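Local structure of aminotransferase class I and II (Anaerococcus prevotii, 4EMY) at residues I55-Y61 and S262-L268; G267-G271 and T302-I308. The protein probably works as a homodimeric transaminase that uses pyridoxal 5'-phosphate to move amino groups between amino acids and keto acids. One frame throughout, in Å; residues are numbered along the deposited sequence.

Contact 1: I55-Y61 and S262-L268; sequences IALPSVY and SHTAYGL
In the loop that follows the cofactor-binding Lys-261 of this aminotransferase, Thr-264 meets the start of helix 58-66, bonded to Leu-57 at the N-cap position and to the hydroxyl of Tyr-61. A chi1 of 58° turns Thr-264 OG1 to where it can reach both Leu-57 N and His-263 O. It accepts a hydrogen bond from Leu-57 N at 3.1 Å, almost straight at 171°, and donates to His-263 O at 2.7 Å from above the carbonyl plane. Tyr-61 reaches over from the next turn and its OH gives a hydrogen bond to Thr-264 O, 2.7 Å long, in the carbonyl plane and on a lone pair, with that oxygen at the edge of the ring. The Leu-57 side chain crosses Thr-264 at about a right angle, CD1 lying 3.8 Å from Thr-264 CG2. Val-60 crosses His-263 similarly, its CG2 packing 4.1 Å from His-263 CB. A water accepts from Tyr-266 OH and donates to Ile-55 O, while Tyr-266 meets Tyr-75 of the second subunit edge-to-face. The phenol of Tyr-61 thus satisfies the buried Thr-264 O, and two bonds to different atoms of Thr-264 would be expected to limit movement of the loop just after Lys-261.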
loop_
_atom_site.group_PDB
_atom_site.type_symbol
_atom_site.label_atom_id
_atom_site.label_comp_id
_atom_site.label_asym_id
_atom_site.label_seq_id
_atom_site.Cartn_x
_atom_site.Cartn_y
_atom_site.Cartn_z
ATOM N N ILE A 55 -1.540 18.942 -13.348
ATOM C CA ILE A 55 -2.133 18.452 -14.580
ATOM C C ILE A 55 -2.823 17.129 -14.291
ATOM O O ILE A 55 -2.179 16.151 -13.911
ATOM C CB ILE A 55 -1.075 18.229 -15.686
ATOM C CG1 ILE A 55 -0.303 19.520 -16.000
ATOM C CG2 ILE A 55 -1.716 17.635 -16.934
ATOM C CD1 ILE A 55 -0.817 20.313 -17.185
ATOM N N ALA A 56 -4.139 17.108 -14.453
ATOM C CA ALA A 56 -4.895 15.865 -14.430
ATOM C C ALA A 56 -5.480 15.646 -15.821
ATOM O O ALA A 56 -6.405 16.358 -16.244
ATOM C CB ALA A 56 -5.983 15.913 -13.369
ATOM N N LEU A 57 -4.909 14.679 -16.538
ATOM C CA LEU A 57 -5.323 14.369 -17.906
ATOM C C LEU A 57 -6.809 14.013 -17.977
ATOM O O LEU A 57 -7.251 13.073 -17.317
ATOM C CB LEU A 57 -4.481 13.223 -18.465
ATOM C CG LEU A 57 -3.010 13.519 -18.737
ATOM C CD1 LEU A 57 -2.237 12.220 -18.864
ATOM C CD2 LEU A 57 -2.848 14.370 -19.987
ATOM N N PRO A 58 -7.593 14.775 -18.758
ATOM C CA PRO A 58 -9.018 14.470 -18.880
ATOM C C PRO A 58 -9.297 13.030 -19.329
ATOM O O PRO A 58 -10.205 12.395 -18.804
ATOM C CB PRO A 58 -9.495 15.471 -19.938
ATOM C CG PRO A 58 -8.565 16.619 -19.790
ATOM C CD PRO A 58 -7.232 16.001 -19.488
ATOM N N SER A 59 -8.506 12.523 -20.273
ATOM C CA SER A 59 -8.684 11.171 -20.803
ATOM C C SER A 59 -8.549 10.104 -19.723
ATOM O O SER A 59 -9.149 9.039 -19.831
ATOM C CB SER A 59 -7.681 10.897 -21.915
ATOM O OG SER A 59 -6.360 10.988 -21.416
ATOM N N VAL A 60 -7.757 10.394 -18.693
ATOM C CA VAL A 60 -7.657 9.532 -17.522
ATOM C C VAL A 60 -8.868 9.720 -16.598
ATOM O O VAL A 60 -9.635 8.786 -16.380
ATOM C CB VAL A 60 -6.333 9.757 -16.754
ATOM C CG1 VAL A 60 -6.259 8.864 -15.522
ATOM C CG2 VAL A 60 -5.139 9.494 -17.655
ATOM N N TYR A 61 -9.053 10.932 -16.083
ATOM C CA TYR A 61 -10.101 11.202 -15.081
ATOM C C TYR A 61 -11.560 11.212 -15.570
ATOM O O TYR A 61 -12.481 11.108 -14.751
ATOM C CB TYR A 61 -9.754 12.449 -14.255
ATOM C CG TYR A 61 -8.536 12.198 -13.407
ATOM C CD1 TYR A 61 -8.658 11.723 -12.106
ATOM C CD2 TYR A 61 -7.254 12.370 -13.932
ATOM C CE1 TYR A 61 -7.537 11.454 -11.344
ATOM C CE2 TYR A 61 -6.127 12.099 -13.177
ATOM C CZ TYR A 61 -6.275 11.644 -11.886
ATOM O OH TYR A 61 -5.156 11.381 -11.136
ATOM N N SER A 262 2.884 8.680 -15.988
ATOM C CA SER A 262 2.319 8.415 -17.302
ATOM C C SER A 262 0.823 8.737 -17.406
ATOM O O SER A 262 0.329 9.106 -18.476
ATOM C CB SER A 262 2.540 6.954 -17.655
ATOM O OG SER A 262 1.797 6.124 -16.785
ATOM N N HIS A 263 0.105 8.585 -16.298
ATOM C CA HIS A 263 -1.344 8.788 -16.290
ATOM C C HIS A 263 -1.766 9.894 -15.367
ATOM O O HIS A 263 -2.956 10.042 -15.076
ATOM C CB HIS A 263 -2.062 7.481 -15.953
ATOM C CG HIS A 263 -1.948 6.439 -17.033
ATOM N ND1 HIS A 263 -0.768 5.896 -17.397
ATOM C CD2 HIS A 263 -2.916 5.849 -17.838
ATOM C CE1 HIS A 263 -0.970 5.006 -18.382
ATOM N NE2 HIS A 263 -2.287 4.977 -18.653
ATOM N N THR A 264 -0.793 10.697 -14.929
ATOM C CA THR A 264 -1.018 11.791 -13.986
ATOM C C THR A 264 -1.912 11.305 -12.849
ATOM O O THR A 264 -2.938 11.916 -12.548
ATOM C CB THR A 264 -1.600 13.066 -14.666
ATOM O OG1 THR A 264 -2.835 12.770 -15.332
ATOM C CG2 THR A 264 -0.625 13.637 -15.677
ATOM N N ALA A 265 -1.513 10.195 -12.232
ATOM C CA ALA A 265 -2.357 9.469 -11.283
ATOM C C ALA A 265 -1.614 9.108 -9.992
ATOM O O ALA A 265 -1.753 8.001 -9.465
ATOM C CB ALA A 265 -2.916 8.221 -11.947
ATOM N N TYR A 266 -0.839 10.066 -9.491
ATOM C CA TYR A 266 0.001 9.910 -8.304
ATOM C C TYR A 266 -0.799 9.510 -7.066
ATOM O O TYR A 266 -0.431 8.560 -6.362
ATOM C CB TYR A 266 0.762 11.212 -8.002
ATOM C CG TYR A 266 1.167 12.041 -9.209
ATOM C CD1 TYR A 266 2.495 12.085 -9.636
ATOM C CD2 TYR A 266 0.221 12.806 -9.907
ATOM C CE1 TYR A 266 2.865 12.849 -10.733
ATOM C CE2 TYR A 266 0.583 13.573 -11.005
ATOM C CZ TYR A 266 1.901 13.594 -11.416
ATOM O OH TYR A 266 2.249 14.357 -12.503
ATOM N N GLY A 267 -1.883 10.242 -6.809
ATOM C CA GLY A 267 -2.694 10.075 -5.601
ATOM C C GLY A 267 -3.638 8.894 -5.658
ATOM O O GLY A 267 -4.363 8.621 -4.700
ATOM N N LEU A 268 -3.627 8.206 -6.795
ATOM C CA LEU A 268 -4.384 6.978 -6.985
ATOM C C LEU A 268 -3.572 5.719 -6.668
ATOM O O LEU A 268 -4.126 4.628 -6.609
ATOM C CB LEU A 268 -4.930 6.909 -8.404
ATOM C CG LEU A 268 -6.291 7.554 -8.581
ATOM C CD1 LEU A 268 -6.660 7.591 -10.054
ATOM C CD2 LEU A 268 -7.319 6.778 -7.775
HETATM O O HOH W 1 0.261 16.289 -13.454
#

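Contact 2: G267-G271 and T302-I308; sequences GLRSG and THAAQNI. With PLP (pyridoxal-5'-phosphate), chain E.
Leu-268 and Thr-302 have the largest areas buried here, joined by a hydrogen bond and by methyl packing. Thr-302 OG1 donates to Leu-268 O at 2.7 Å, tilted 30° from the carbonyl plane. With CG2 anti to the backbone N, the methyl lies 3.9 Å from Leu-268 CD2, the two side chains crossing at about a right angle. A valine in place of Thr-302 would probably leave the buried Leu-268 O without this hydroxyl donor. The other branch of Leu-268 turns to the helix, CD1 standing 4.1 Å from Ile-308 CD1. Thr-302 occupies the N-cap position of helix 303-311, which packs on the loop leading into strand 271-277 of the large mixed sheet; Thr-302 also packs on Thr-302 of the second subunit. Ser-270 CB rests 3.5 Å from Ala-305 CB, and the Ser-270 hydroxyl is hydrogen-bonded to Tyr-84. Between Leu-268 and Ser-270, Arg-269 turns twice along its chain (chi2 -59°, chi3 -49°) to bring its guanidinium to the cofactor phosphate. The group meets it edge-on: Arg-269 NH2 donates to PLP O1P at 2.7 Å and NH1 to PLP O3P at 2.9 Å. NH1 also binds Tyr-266 O, and NH2 binds Trp-298 O of the second subunit.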
loop_
_atom_site.group_PDB
_atom_site.type_symbol
_atom_site.label_atom_id
_atom_site.label_comp_id
_atom_site.label_asym_id
_atom_site.label_seq_id
_atom_site.Cartn_x
_atom_site.Cartn_y
_atom_site.Cartn_z
ATOM N N GLY A 267 -1.883 10.242 -6.809
ATOM C CA GLY A 267 -2.694 10.075 -5.601
ATOM C C GLY A 267 -3.638 8.894 -5.658
ATOM O O GLY A 267 -4.363 8.621 -4.700
ATOM N N LEU A 268 -3.627 8.206 -6.795
ATOM C CA LEU A 268 -4.384 6.978 -6.985
ATOM C C LEU A 268 -3.572 5.719 -6.668
ATOM O O LEU A 268 -4.126 4.628 -6.609
ATOM C CB LEU A 268 -4.930 6.909 -8.404
ATOM C CG LEU A 268 -6.291 7.554 -8.581
ATOM C CD1 LEU A 268 -6.660 7.591 -10.054
ATOM C CD2 LEU A 268 -7.319 6.778 -7.775
ATOM N N ARG A 269 -2.264 5.881 -6.488
ATOM C CA ARG A 269 -1.371 4.804 -6.046
ATOM C C ARG A 269 -1.523 3.477 -6.789
ATOM O O ARG A 269 -1.961 2.481 -6.205
ATOM C CB ARG A 269 -1.525 4.563 -4.539
ATOM C CG ARG A 269 -1.460 5.811 -3.670
ATOM C CD ARG A 269 -0.147 6.570 -3.826
ATOM N NE ARG A 269 1.043 5.723 -3.728
ATOM C CZ ARG A 269 2.023 5.701 -4.627
ATOM N NH1 ARG A 269 1.983 6.476 -5.698
ATOM N NH2 ARG A 269 3.058 4.906 -4.446
ATOM N N SER A 270 -1.151 3.462 -8.065
ATOM C CA SER A 270 -1.252 2.240 -8.852
ATOM C C SER A 270 -0.073 2.000 -9.772
ATOM O O SER A 270 0.117 2.712 -10.761
ATOM C CB SER A 270 -2.539 2.221 -9.665
ATOM O OG SER A 270 -2.679 0.979 -10.328
ATOM N N GLY A 271 0.713 0.983 -9.438
ATOM C CA GLY A 271 1.803 0.526 -10.285
ATOM C C GLY A 271 1.732 -0.976 -10.461
ATOM O O GLY A 271 0.695 -1.594 -10.205
ATOM N N THR A 302 -5.618 -0.060 -5.599
ATOM C CA THR A 302 -6.711 0.889 -5.774
ATOM C C THR A 302 -7.502 0.423 -6.980
ATOM O O THR A 302 -7.047 0.560 -8.116
ATOM C CB THR A 302 -6.191 2.319 -6.024
ATOM O OG1 THR A 302 -5.112 2.605 -5.121
ATOM C CG2 THR A 302 -7.297 3.347 -5.835
ATOM N N HIS A 303 -8.675 -0.143 -6.729
ATOM C CA HIS A 303 -9.439 -0.776 -7.796
ATOM C C HIS A 303 -9.793 0.171 -8.927
ATOM O O HIS A 303 -9.605 -0.179 -10.091
ATOM C CB HIS A 303 -10.645 -1.532 -7.243
ATOM C CG HIS A 303 -11.116 -2.666 -8.129
ATOM N ND1 HIS A 303 -12.320 -3.243 -7.984
ATOM C CD2 HIS A 303 -10.505 -3.303 -9.210
ATOM C CE1 HIS A 303 -12.472 -4.205 -8.913
ATOM N NE2 HIS A 303 -11.357 -4.244 -9.658
ATOM N N ALA A 304 -10.257 1.382 -8.618
ATOM C CA ALA A 304 -10.614 2.334 -9.681
ATOM C C ALA A 304 -9.492 2.548 -10.701
ATOM O O ALA A 304 -9.747 2.572 -11.911
ATOM C CB ALA A 304 -11.080 3.667 -9.105
ATOM N N ALA A 305 -8.260 2.681 -10.209
ATOM C CA ALA A 305 -7.098 2.938 -11.062
ATOM C C ALA A 305 -6.813 1.789 -12.037
ATOM O O ALA A 305 -6.414 2.013 -13.188
ATOM C CB ALA A 305 -5.876 3.226 -10.209
ATOM N N GLN A 306 -7.025 0.560 -11.578
ATOM C CA GLN A 306 -6.821 -0.611 -12.416
ATOM C C GLN A 306 -7.840 -0.638 -13.536
ATOM O O GLN A 306 -7.505 -0.904 -14.684
ATOM C CB GLN A 306 -6.911 -1.890 -11.590
ATOM C CG GLN A 306 -5.822 -2.022 -10.545
ATOM C CD GLN A 306 -5.863 -3.346 -9.810
ATOM O OE1 GLN A 306 -6.640 -4.246 -10.144
ATOM N NE2 GLN A 306 -5.007 -3.479 -8.800
ATOM N N ASN A 307 -9.085 -0.351 -13.189
ATOM C CA ASN A 307 -10.168 -0.284 -14.160
ATOM C C ASN A 307 -9.990 0.856 -15.159
ATOM O O ASN A 307 -10.385 0.730 -16.320
ATOM C CB ASN A 307 -11.516 -0.197 -13.446
ATOM C CG ASN A 307 -11.895 -1.502 -12.772
ATOM O OD1 ASN A 307 -11.740 -2.578 -13.352
ATOM N ND2 ASN A 307 -12.394 -1.417 -11.542
ATOM N N ILE A 308 -9.375 1.949 -14.704
ATOM C CA ILE A 308 -9.038 3.068 -15.580
ATOM C C ILE A 308 -8.103 2.594 -16.693
ATOM O O ILE A 308 -8.368 2.844 -17.873
ATOM C CB ILE A 308 -8.454 4.279 -14.807
ATOM C CG1 ILE A 308 -9.547 4.951 -13.968
ATOM C CG2 ILE A 308 -7.851 5.303 -15.767
ATOM C CD1 ILE A 308 -9.050 6.001 -12.996
HETATM N N1 PLP E . 10.656 5.886 -8.800
HETATM C C2 PLP E . 11.308 7.088 -9.018
HETATM C C2A PLP E . 12.692 7.101 -9.593
HETATM C C3 PLP E . 10.681 8.295 -8.720
HETATM O O3 PLP E . 11.328 9.475 -8.936
HETATM C C4 PLP E . 9.409 8.322 -8.187
HETATM C C4A PLP E . 9.108 9.454 -7.243
HETATM O O4A PLP E . 8.500 10.456 -7.628
HETATM C C5 PLP E . 8.754 7.109 -7.977
HETATM C C6 PLP E . 9.381 5.893 -8.277
HETATM C C5A PLP E . 7.357 7.131 -7.376
HETATM O O4P PLP E . 6.515 6.123 -7.888
HETATM P P PLP E . 5.051 6.017 -7.254
HETATM O O1P PLP E . 5.187 5.171 -6.017
HETATM O O2P PLP E . 4.132 5.415 -8.293
HETATM O O3P PLP E . 4.539 7.378 -6.854
#

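How the contacts relate
Contacts 1 and 2 lie with centres 10 Å apart and share Gly-267 and Leu-268, so the single loop between strands 251-258 and 271-277 is held first by helix 58-66 and then by helix 303-311. Leu-268 CD1 touches a residue of each helix, Tyr-61 and Ile-308, and the helices also meet each other, Val-60 CG1 resting 3.9 Å from Ile-308 CG2. Cofactor residues bracket the loop: Lys-261 immediately precedes 262-268, and Arg-269 belongs to contact 2. In contact 1 the nearest atoms of the Ala-265 side chain and the cofactor are about 8 Å apart, whereas contact 2 touches the phosphate directly. Both contacts also reach the second subunit, where Ile-72 packs against the shared Leu-268.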